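Local coordinates for protein putative NADPH-dependent oxidoreductase (Desulfitobacterium hafniense DCB-2, PDB 3DB2) that probably catalyses an NADPH-dependent oxidation or reduction, pairing a Rossmann dinucleotide-binding domain with a GFO/IDH/MocA-type C-terminal domain, at residues 122-127 and 328-333; 189-192 and 196-199; 53-56 and 60-63; 16-21 and 47-52. All blocks are in the same frame, centred on the assembly; numbering follows the deposited sequence. Where two conformers were deposited one is given.

Contact 1 of 4, residues 122-127 and 328-333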
loop_
_atom_site.group_PDB
_atom_site.type_symbol
_atom_site.label_atom_id
_atom_site.label_comp_id
_atom_site.label_asym_id
_atom_site.label_seq_id
_atom_site.Cartn_x
_atom_site.Cartn_y
_atom_site.Cartn_z
ATOM N N CYS C 122 27.173 7.035 -1.065
ATOM C CA CYS C 122 26.424 6.580 0.110
ATOM C C CYS C 122 25.662 5.335 -0.325
ATOM O O CYS C 122 24.765 5.413 -1.158
ATOM C CB CYS C 122 25.502 7.667 0.644
ATOM S SG CYS C 122 24.570 7.099 2.080
ATOM N N GLY C 123 26.005 4.154 0.132
ATOM C CA GLY C 123 25.575 2.889 -0.341
ATOM C C GLY C 123 24.158 2.498 0.003
ATOM O O GLY C 123 23.916 1.872 1.015
ATOM N N HIS C 124 23.223 2.812 -0.893
ATOM C CA HIS C 124 21.881 2.247 -0.989
ATOM C C HIS C 124 21.888 1.187 -2.092
ATOM O O HIS C 124 21.755 1.517 -3.265
ATOM C CB HIS C 124 20.859 3.323 -1.323
ATOM C CG HIS C 124 20.932 4.560 -0.503
ATOM N ND1 HIS C 124 21.970 5.452 -0.521
ATOM C CD2 HIS C 124 20.037 5.048 0.375
ATOM C CE1 HIS C 124 21.725 6.436 0.307
ATOM N NE2 HIS C 124 20.551 6.218 0.865
ATOM N N SER C 125 22.091 -0.090 -1.769
ATOM C CA SER C 125 22.460 -1.026 -2.834
ATOM C C SER C 125 21.273 -1.715 -3.468
ATOM O O SER C 125 21.471 -2.386 -4.465
ATOM C CB SER C 125 23.428 -2.101 -2.287
ATOM O OG SER C 125 22.736 -2.986 -1.410
ATOM N N SER C 126 20.080 -1.580 -2.896
ATOM C CA SER C 126 18.881 -2.201 -3.452
ATOM C C SER C 126 18.614 -1.831 -4.904
ATOM O O SER C 126 18.135 -2.646 -5.701
ATOM C CB SER C 126 17.630 -1.842 -2.581
ATOM O OG SER C 126 16.557 -2.697 -2.922
ATOM N N ARG C 127 18.880 -0.568 -5.274
ATOM C CA ARG C 127 18.641 -0.083 -6.615
ATOM C C ARG C 127 19.546 -0.819 -7.613
ATOM O O ARG C 127 19.224 -0.815 -8.793
ATOM C CB ARG C 127 18.858 1.420 -6.790
ATOM C CG ARG C 127 20.237 1.964 -6.537
ATOM C CD ARG C 127 20.435 3.305 -7.195
ATOM N NE ARG C 127 19.866 4.409 -6.411
ATOM C CZ ARG C 127 19.822 5.644 -6.923
ATOM N NH1 ARG C 127 20.281 5.884 -8.139
ATOM N NH2 ARG C 127 19.322 6.683 -6.264
ATOM N N LEU C 328 21.042 12.899 0.771
ATOM C CA LEU C 328 20.389 13.884 1.631
ATOM C C LEU C 328 18.903 13.895 1.268
ATOM O O LEU C 328 18.083 14.013 2.169
ATOM C CB LEU C 328 21.047 15.249 1.492
ATOM C CG LEU C 328 20.630 16.362 2.455
ATOM C CD1 LEU C 328 21.755 17.366 2.620
ATOM C CD2 LEU C 328 19.374 17.074 2.006
ATOM N N ARG C 329 18.548 13.775 -0.009
ATOM C CA ARG C 329 17.142 13.802 -0.371
ATOM C C ARG C 329 16.409 12.603 0.227
ATOM O O ARG C 329 15.246 12.718 0.590
ATOM C CB ARG C 329 16.930 13.795 -1.879
ATOM C CG ARG C 329 16.697 15.145 -2.525
ATOM C CD ARG C 329 15.950 15.006 -3.839
ATOM N NE ARG C 329 14.908 16.003 -4.038
ATOM C CZ ARG C 329 13.634 15.917 -3.690
ATOM N NH1 ARG C 329 13.156 14.841 -3.077
ATOM N NH2 ARG C 329 12.831 16.941 -3.963
ATOM N N ASN C 330 17.108 11.476 0.323
ATOM C CA ASN C 330 16.483 10.292 0.946
ATOM C C ASN C 330 16.233 10.528 2.421
ATOM O O ASN C 330 15.177 10.214 3.001
ATOM C CB ASN C 330 17.359 9.050 0.726
ATOM C CG ASN C 330 17.421 8.596 -0.718
ATOM O OD1 ASN C 330 16.534 8.969 -1.485
ATOM N ND2 ASN C 330 18.442 7.803 -1.027
ATOM N N LEU C 331 17.201 11.098 3.139
ATOM C CA LEU C 331 17.017 11.407 4.547
ATOM C C LEU C 331 15.882 12.410 4.782
ATOM O O LEU C 331 15.127 12.322 5.736
ATOM C CB LEU C 331 18.272 12.047 5.131
ATOM C CG LEU C 331 18.210 12.566 6.587
ATOM C CD1 LEU C 331 17.859 11.398 7.507
ATOM C CD2 LEU C 331 19.528 13.254 6.936
ATOM N N ALA C 332 15.812 13.394 3.886
ATOM C CA ALA C 332 14.796 14.440 3.942
ATOM C C ALA C 332 13.384 13.860 3.882
ATOM O O ALA C 332 12.468 14.366 4.524
ATOM C CB ALA C 332 15.016 15.414 2.794
ATOM N N VAL C 333 13.181 12.788 3.128
ATOM C CA VAL C 333 11.879 12.113 3.148
ATOM C C VAL C 333 11.560 11.608 4.551
ATOM O O VAL C 333 10.452 11.762 5.070
ATOM C CB VAL C 333 11.836 10.990 2.105
ATOM C CG1 VAL C 333 10.564 10.176 2.093
ATOM C CG2 VAL C 333 12.004 11.604 0.702
#
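In both His124 and Asn330 the first torsion sets CG anti to the carbonyl carbon (chi1 -48° and -68°), and the two side chains run at each other from opposite directions. The amide arrives over one face of the imidazole, Asn330 ND2 lying 3.2 Å from NE2 and 3.5 Å from CD2 of His124, with ring and amide planes 70° apart. The amide nitrogen is a donor to Asp188 OD1, so Asn330 links helix 324-343 to helix 183-194 beside the ring. His124 ND1 donates to Cys122 O at 2.9 Å, which limits rotation of the imidazole; it reaches that oxygen from above the carbonyl plane and not along a lone pair. Strand 120-123 is the last strand of the parallel Rossmann sheet, and His124 follows directly on its C-terminal end, where helix 324-343 comes past with Asn330. Val184 and Asp188 of helix 183-194 and Ile322 also touch the imidazole, and both contact residues are buried. Were His124 replaced by alanine, the Asn330 amide is likely to lose the ring it faces, and Cys122 O its side-chain donor. Nearby, Arg127 forms salt bridges with Asp188 and Glu321, so Asp188 meets both segments.

Contact 2 of 4, residues 189-192 and 196-199; sequences NLQF and PVAR
Gln191 reaches from helix 183-194 to the start of strand 197-205 and accepts a hydrogen bond from the backbone N of Val197 on OE1. Val197 N lies 2.8 Å from Gln191 OE1, the bond practically straight at 179°, and the donor is in the carbonyl plane on a lone pair. With CG anti to the carbonyl carbon (chi1 -66°) and the chain extended beyond it, the amide is carried out to the strand. Here the packing is close: the Val197 side chain crosses that of Gln191 at about a right angle, its CG2 standing 3.4 Å from OE1 and 3.7 Å from CG of Gln191. Helix and strand are consecutive elements of the GFO/IDH/MocA C-terminal domain, joined by a short turn, and the glutamine closes that turn by holding the first strand residue. Helix 324-343 adds to the grip, since Arg329 NH1 and Asn330 OD1 make weak hydrogen bonds with OE1 and NE2 of Gln191. On the sheet side, Val197 is buried against Leu221 and Phe223. The looser side belongs to Pro196, which is exposed: its CB points away from the helix and comes no nearer than 4.3 Å to Gln191 OE1, although its CA lies 3.5 Å from the same oxygen. Farther along, a classic beta bulge sets Ala198 and Arg199 opposite the single residue Glu222.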
loop_
_atom_site.group_PDB
_atom_site.type_symbol
_atom_site.label_atom_id
_atom_site.label_comp_id
_atom_site.label_asym_id
_atom_site.label_seq_id
_atom_site.Cartn_x
_atom_site.Cartn_y
_atom_site.Cartn_z
ATOM N N ASN C 189 14.821 3.465 -3.531
ATOM C CA ASN C 189 14.235 2.797 -4.692
ATOM C C ASN C 189 13.195 3.670 -5.368
ATOM O O ASN C 189 13.134 3.722 -6.596
ATOM C CB ASN C 189 13.621 1.442 -4.317
ATOM C CG ASN C 189 14.711 0.432 -4.000
ATOM O OD1 ASN C 189 15.855 0.591 -4.423
ATOM N ND2 ASN C 189 14.310 -0.598 -3.267
ATOM N N LEU C 190 12.364 4.352 -4.598
ATOM C CA LEU C 190 11.269 5.159 -5.137
ATOM C C LEU C 190 11.754 6.353 -5.941
ATOM O O LEU C 190 11.231 6.696 -6.995
ATOM C CB LEU C 190 10.372 5.648 -3.988
ATOM C CG LEU C 190 9.465 4.552 -3.398
ATOM C CD1 LEU C 190 8.861 4.989 -2.068
ATOM C CD2 LEU C 190 8.376 4.206 -4.395
ATOM N N GLN C 191 12.793 7.037 -5.460
ATOM C CA GLN C 191 13.302 8.191 -6.210
ATOM C C GLN C 191 14.212 7.741 -7.341
ATOM O O GLN C 191 14.338 8.436 -8.344
ATOM C CB GLN C 191 13.962 9.145 -5.217
ATOM C CG GLN C 191 12.937 9.757 -4.254
ATOM C CD GLN C 191 13.492 10.860 -3.362
ATOM O OE1 GLN C 191 13.112 12.023 -3.418
ATOM N NE2 GLN C 191 14.410 10.524 -2.455
ATOM N N PHE C 192 14.839 6.572 -7.237
ATOM C CA PHE C 192 15.537 5.972 -8.370
ATOM C C PHE C 192 14.581 5.687 -9.526
ATOM O O PHE C 192 14.797 5.977 -10.707
ATOM C CB PHE C 192 16.205 4.679 -7.926
ATOM C CG PHE C 192 16.660 3.766 -9.042
ATOM C CD1 PHE C 192 17.655 4.216 -9.906
ATOM C CD2 PHE C 192 16.132 2.497 -9.220
ATOM C CE1 PHE C 192 18.089 3.403 -10.932
ATOM C CE2 PHE C 192 16.544 1.690 -10.264
ATOM C CZ PHE C 192 17.531 2.163 -11.116
ATOM N N PRO C 196 12.505 12.794 -7.900
ATOM C CA PRO C 196 12.426 13.389 -6.569
ATOM C C PRO C 196 11.024 13.579 -6.004
ATOM O O PRO C 196 10.043 14.036 -6.602
ATOM C CB PRO C 196 13.084 14.777 -6.736
ATOM C CG PRO C 196 12.920 15.067 -8.189
ATOM C CD PRO C 196 13.040 13.751 -8.881
ATOM N N VAL C 197 10.901 13.242 -4.728
ATOM C CA VAL C 197 9.677 13.450 -3.967
ATOM C C VAL C 197 9.456 14.931 -3.708
ATOM O O VAL C 197 10.410 15.649 -3.416
ATOM C CB VAL C 197 9.760 12.673 -2.646
ATOM C CG1 VAL C 197 8.572 13.035 -1.772
ATOM C CG2 VAL C 197 9.835 11.169 -2.915
ATOM N N ALA C 198 8.216 15.395 -3.814
ATOM C CA ALA C 198 7.879 16.778 -3.505
ATOM C C ALA C 198 7.354 16.976 -2.095
ATOM O O ALA C 198 7.623 17.963 -1.402
ATOM C CB ALA C 198 6.852 17.304 -4.500
ATOM N N ARG C 199 6.510 16.082 -1.619
ATOM C CA ARG C 199 5.863 16.189 -0.324
ATOM C C ARG C 199 5.504 14.811 0.233
ATOM O O ARG C 199 5.395 13.789 -0.481
ATOM C CB ARG C 199 4.583 17.030 -0.355
ATOM C CG ARG C 199 3.461 16.476 -1.236
ATOM C CD ARG C 199 2.344 17.539 -1.375
ATOM N NE ARG C 199 2.997 18.711 -1.994
ATOM C CZ ARG C 199 3.253 18.798 -3.279
ATOM N NH1 ARG C 199 2.897 17.843 -4.145
ATOM N NH2 ARG C 199 3.879 19.918 -3.649
#

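Contact 3 of 4, residues 53-56 and 60-63; sequences AGDA and ALLA
Asp55 lays its carboxylate against the backbone and CB atoms of Ala60 and Leu61 where, in the Rossmann domain, the short edge strand 53-54 of the parallel sheet passes into helix 58-62. Asp55 OD2 lies 3.4 Å from CA and 3.7 Å from CB of Leu61, while Asp55 OD1 sits 3.8 Å from CB of Ala60. The side chains of Asp55 and Leu61 cross at about a right angle. CG of Asp55 stands anti to the carbonyl carbon (chi1 -81°), which swings the acid toward the helix. These are van der Waals contacts; the polar demands of the buried carboxylate are met farther out. OD2 takes a hydrogen bond from Thr34 OG1 of the neighbouring strand 30-36 and forms a salt bridge with Arg64 NE, a little farther along the chain, a pairing that would probably favour the charged form. Without the Asp55 carboxylate, as with an alanine here, Arg64 would probably lose its charged mate and Thr34 its acceptor, and a gap would open beside Leu61. Leu61 itself is directed into the domain core, touching Thr34 and Tyr36 as well as Ala9 and Ile11 of strand 6-11. Leu61 CG comes to 4.1 Å from Asp55 OD2.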
loop_
_atom_site.group_PDB
_atom_site.type_symbol
_atom_site.label_atom_id
_atom_site.label_comp_id
_atom_site.label_asym_id
_atom_site.label_seq_id
_atom_site.Cartn_x
_atom_site.Cartn_y
_atom_site.Cartn_z
ATOM N N ALA C 53 46.208 -5.129 7.300
ATOM C CA ALA C 53 46.736 -4.484 8.479
ATOM C C ALA C 53 45.591 -3.990 9.365
ATOM O O ALA C 53 44.417 -3.923 9.024
ATOM C CB ALA C 53 47.667 -3.317 8.146
ATOM N N GLY C 54 45.929 -3.623 10.581
ATOM C CA GLY C 54 45.050 -2.948 11.524
ATOM C C GLY C 54 45.803 -1.699 11.989
ATOM O O GLY C 54 47.029 -1.692 12.139
ATOM N N ASP C 55 45.091 -0.605 12.211
ATOM C CA ASP C 55 45.796 0.605 12.652
ATOM C C ASP C 55 45.264 1.002 14.015
ATOM O O ASP C 55 44.062 0.965 14.274
ATOM C CB ASP C 55 45.625 1.659 11.574
ATOM C CG ASP C 55 46.598 1.475 10.429
ATOM O OD1 ASP C 55 47.799 1.414 10.725
ATOM O OD2 ASP C 55 46.187 1.406 9.253
ATOM N N ALA C 56 46.159 1.381 14.924
ATOM C CA ALA C 56 45.778 1.765 16.276
ATOM C C ALA C 56 45.039 3.100 16.300
ATOM O O ALA C 56 44.232 3.351 17.195
ATOM C CB ALA C 56 47.013 1.828 17.156
ATOM N N ALA C 60 47.019 6.959 11.694
ATOM C CA ALA C 60 47.947 5.926 11.251
ATOM C C ALA C 60 47.393 5.329 9.959
ATOM O O ALA C 60 48.082 5.022 8.993
ATOM C CB ALA C 60 48.128 4.892 12.341
ATOM N N LEU C 61 46.061 5.174 9.966
ATOM C CA LEU C 61 45.381 4.656 8.758
ATOM C C LEU C 61 45.509 5.675 7.642
ATOM O O LEU C 61 45.871 5.378 6.498
ATOM C CB LEU C 61 43.934 4.338 9.109
ATOM C CG LEU C 61 43.009 3.683 8.088
ATOM C CD1 LEU C 61 42.005 2.822 8.836
ATOM C CD2 LEU C 61 42.361 4.771 7.252
ATOM N N LEU C 62 45.225 6.939 7.955
ATOM C CA LEU C 62 45.179 7.945 6.892
ATOM C C LEU C 62 46.554 8.238 6.326
ATOM O O LEU C 62 46.662 8.708 5.187
ATOM C CB LEU C 62 44.471 9.169 7.461
ATOM C CG LEU C 62 42.980 8.962 7.764
ATOM C CD1 LEU C 62 42.399 10.121 8.554
ATOM C CD2 LEU C 62 42.195 8.758 6.466
ATOM N N ALA C 63 47.584 7.923 7.091
ATOM C CA ALA C 63 48.970 8.127 6.644
ATOM C C ALA C 63 49.387 7.119 5.585
ATOM O O ALA C 63 50.387 7.322 4.888
ATOM C CB ALA C 63 49.948 8.061 7.810
#

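Contact 4 of 4, residues 16-21 and 47-52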
loop_
_atom_site.group_PDB
_atom_site.type_symbol
_atom_site.label_atom_id
_atom_site.label_comp_id
_atom_site.label_asym_id
_atom_site.label_seq_id
_atom_site.Cartn_x
_atom_site.Cartn_y
_atom_site.Cartn_z
ATOM N N TRP C 16 28.168 -5.570 9.899
ATOM C CA TRP C 16 28.002 -5.129 8.519
ATOM C C TRP C 16 29.354 -4.955 7.856
ATOM O O TRP C 16 29.488 -5.227 6.663
ATOM C CB TRP C 16 27.157 -3.835 8.450
ATOM C CG TRP C 16 26.784 -3.593 7.010
ATOM C CD1 TRP C 16 27.186 -2.537 6.239
ATOM C CD2 TRP C 16 25.949 -4.425 6.187
ATOM N NE1 TRP C 16 26.647 -2.664 4.982
ATOM C CE2 TRP C 16 25.886 -3.811 4.930
ATOM C CE3 TRP C 16 25.251 -5.624 6.401
ATOM C CZ2 TRP C 16 25.148 -4.361 3.881
ATOM C CZ3 TRP C 16 24.513 -6.181 5.363
ATOM C CH2 TRP C 16 24.483 -5.527 4.125
ATOM N N ALA C 17 30.403 -4.553 8.587
ATOM C CA ALA C 17 31.715 -4.510 7.952
ATOM C C ALA C 17 32.160 -5.811 7.333
ATOM O O ALA C 17 32.843 -5.857 6.314
ATOM C CB ALA C 17 32.752 -4.090 8.999
ATOM N N TYR C 18 31.824 -6.942 7.963
ATOM C CA TYR C 18 32.186 -8.260 7.475
ATOM C C TYR C 18 31.308 -8.700 6.289
ATOM O O TYR C 18 31.720 -9.333 5.326
ATOM C CB TYR C 18 32.033 -9.265 8.625
ATOM C CG TYR C 18 33.059 -9.152 9.731
ATOM C CD1 TYR C 18 33.060 -8.141 10.672
ATOM C CD2 TYR C 18 34.072 -10.097 9.807
ATOM C CE1 TYR C 18 34.025 -8.062 11.665
ATOM C CE2 TYR C 18 35.035 -10.038 10.791
ATOM C CZ TYR C 18 35.010 -9.027 11.722
ATOM O OH TYR C 18 35.999 -9.019 12.684
ATOM N N VAL C 19 30.019 -8.406 6.375
ATOM C CA VAL C 19 29.151 -8.681 5.219
ATOM C C VAL C 19 29.686 -7.936 4.004
ATOM O O VAL C 19 29.732 -8.561 2.941
ATOM C CB VAL C 19 27.703 -8.288 5.511
ATOM C CG1 VAL C 19 26.782 -8.359 4.295
ATOM C CG2 VAL C 19 27.178 -9.221 6.599
HETATM N N MSE C 20 30.084 -6.672 4.203
HETATM C CA MSE C 20 30.606 -5.897 3.073
HETATM C C MSE C 20 31.864 -6.558 2.533
HETATM O O MSE C 20 31.946 -6.818 1.330
HETATM C CB MSE C 20 30.855 -4.437 3.441
HETATM C CG MSE C 20 29.634 -3.533 3.604
HETATM SE SE MSE C 20 28.378 -3.585 2.092
HETATM C CE MSE C 20 29.556 -2.764 0.787
ATOM N N ALA C 21 32.833 -6.842 3.412
ATOM C CA ALA C 21 34.106 -7.389 2.950
ATOM C C ALA C 21 33.953 -8.765 2.319
ATOM O O ALA C 21 34.651 -9.113 1.369
ATOM C CB ALA C 21 35.092 -7.425 4.124
ATOM N N GLY C 47 41.264 -8.001 10.737
ATOM C CA GLY C 47 42.501 -8.113 9.984
ATOM C C GLY C 47 42.945 -9.536 9.777
ATOM O O GLY C 47 43.556 -9.890 8.764
ATOM N N LYS C 48 42.658 -10.414 10.737
ATOM C CA LYS C 48 43.053 -11.824 10.532
ATOM C C LYS C 48 42.147 -12.466 9.493
ATOM O O LYS C 48 42.578 -13.085 8.522
ATOM C CB LYS C 48 43.010 -12.509 11.894
ATOM C CG LYS C 48 43.455 -13.959 11.898
ATOM C CD LYS C 48 43.397 -14.570 13.298
ATOM N N ARG C 49 40.840 -12.303 9.690
ATOM C CA ARG C 49 39.830 -12.806 8.764
ATOM C C ARG C 49 40.133 -12.436 7.326
ATOM O O ARG C 49 40.124 -13.260 6.419
ATOM C CB ARG C 49 38.468 -12.219 9.148
ATOM C CG ARG C 49 37.367 -12.591 8.172
ATOM C CD ARG C 49 36.848 -14.002 8.354
ATOM N NE ARG C 49 35.391 -13.982 8.425
ATOM C CZ ARG C 49 34.589 -13.927 7.368
ATOM N NH1 ARG C 49 35.070 -13.889 6.129
ATOM N NH2 ARG C 49 33.275 -13.912 7.581
ATOM N N TYR C 50 40.389 -11.147 7.070
ATOM C CA TYR C 50 40.575 -10.706 5.686
ATOM C C TYR C 50 42.044 -10.510 5.410
ATOM O O TYR C 50 42.507 -10.162 4.324
ATOM C CB TYR C 50 39.713 -9.445 5.474
ATOM C CG TYR C 50 38.249 -9.766 5.731
ATOM C CD1 TYR C 50 37.525 -10.495 4.780
ATOM C CD2 TYR C 50 37.583 -9.371 6.867
ATOM C CE1 TYR C 50 36.195 -10.806 4.978
ATOM C CE2 TYR C 50 36.253 -9.677 7.073
ATOM C CZ TYR C 50 35.563 -10.408 6.115
ATOM O OH TYR C 50 34.236 -10.710 6.313
ATOM N N ASN C 51 42.903 -10.765 6.412
ATOM C CA ASN C 51 44.338 -10.610 6.181
ATOM C C ASN C 51 44.781 -9.250 5.654
ATOM O O ASN C 51 45.393 -9.057 4.600
ATOM C CB ASN C 51 44.846 -11.663 5.181
ATOM C CG ASN C 51 46.212 -12.093 5.738
ATOM O OD1 ASN C 51 46.237 -12.572 6.877
ATOM N ND2 ASN C 51 47.251 -11.886 4.948
ATOM N N CYS C 52 44.482 -8.203 6.406
ATOM C CA CYS C 52 45.034 -6.884 6.060
ATOM C C CYS C 52 45.765 -6.380 7.302
ATOM O O CYS C 52 45.881 -7.191 8.238
ATOM C CB CYS C 52 43.908 -5.971 5.621
ATOM S SG CYS C 52 42.508 -5.898 6.767
#
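Tyr50 lies between helix 15-24 and its own helix 40-50, with Ala21 CB over one face of its ring and Arg49 CG over the opposite one. The methyl group makes a CH-pi contact, CB of Ala21 standing 3.7 Å from the centroid of the Tyr50 ring and 15° off the ring normal; its nearest ring atom is CZ, at 3.6 Å. A second aromatic contact joins Tyr18 and Tyr50. Their planes are inclined at 54° and their centroids 5.7 Å apart, with CD2 of Tyr18 meeting CE2 of Tyr50 at 3.5 Å near the plane of the Tyr50 ring. Among the polar groups, Tyr50 OH approaches Tyr18 O to 3.0 Å and is hydrogen-bonded to Asp22 OD1. Asp22, the residue after Ala21, also pairs through OD1 with Arg49 NH1 in a salt bridge, so one acid on helix 15-24 holds two side chains of helix 40-50. Arg49 NE lies at the edge of the Tyr18 ring, 4.3 Å from Tyr18 CD2. Phe46, one turn before Tyr50, touches Ala17 and Ala21 and meets the Tyr18 ring edge-to-face. Helix 15-24 is the crossover helix of a beta-alpha-beta unit of the Rossmann fold, between strands 6-11 and 30-36, and helix 40-50 leads on from strand 30-36 to strand 53-54; on another side of helix 15-24, Trp16 and Val19 touch Leu303 of helix 302-316.

In the fold
Contacts 3 and 4 lie in the Rossmann domain, their centres 15 Å apart, and follow one another in the chain as helix 40-50 runs into strand 53-54. Contact 1 reaches the opposite edge of the same parallel sheet, its centre 29 Å from that of contact 3. Contact 2, in the C-terminal domain, is nested within the chain loop that contact 1 closes. These two touch directly: Arg329 NH2 lies 2.8 Å from Val197 O and Ser126 OG 3.1 Å from Asn189 ND2, both probable hydrogen bonds. Contact 4 includes Ala17 of a GxGxxA pattern, consistent with dinucleotide binding nearby; its nearest atoms are about 6 Å from contact 1.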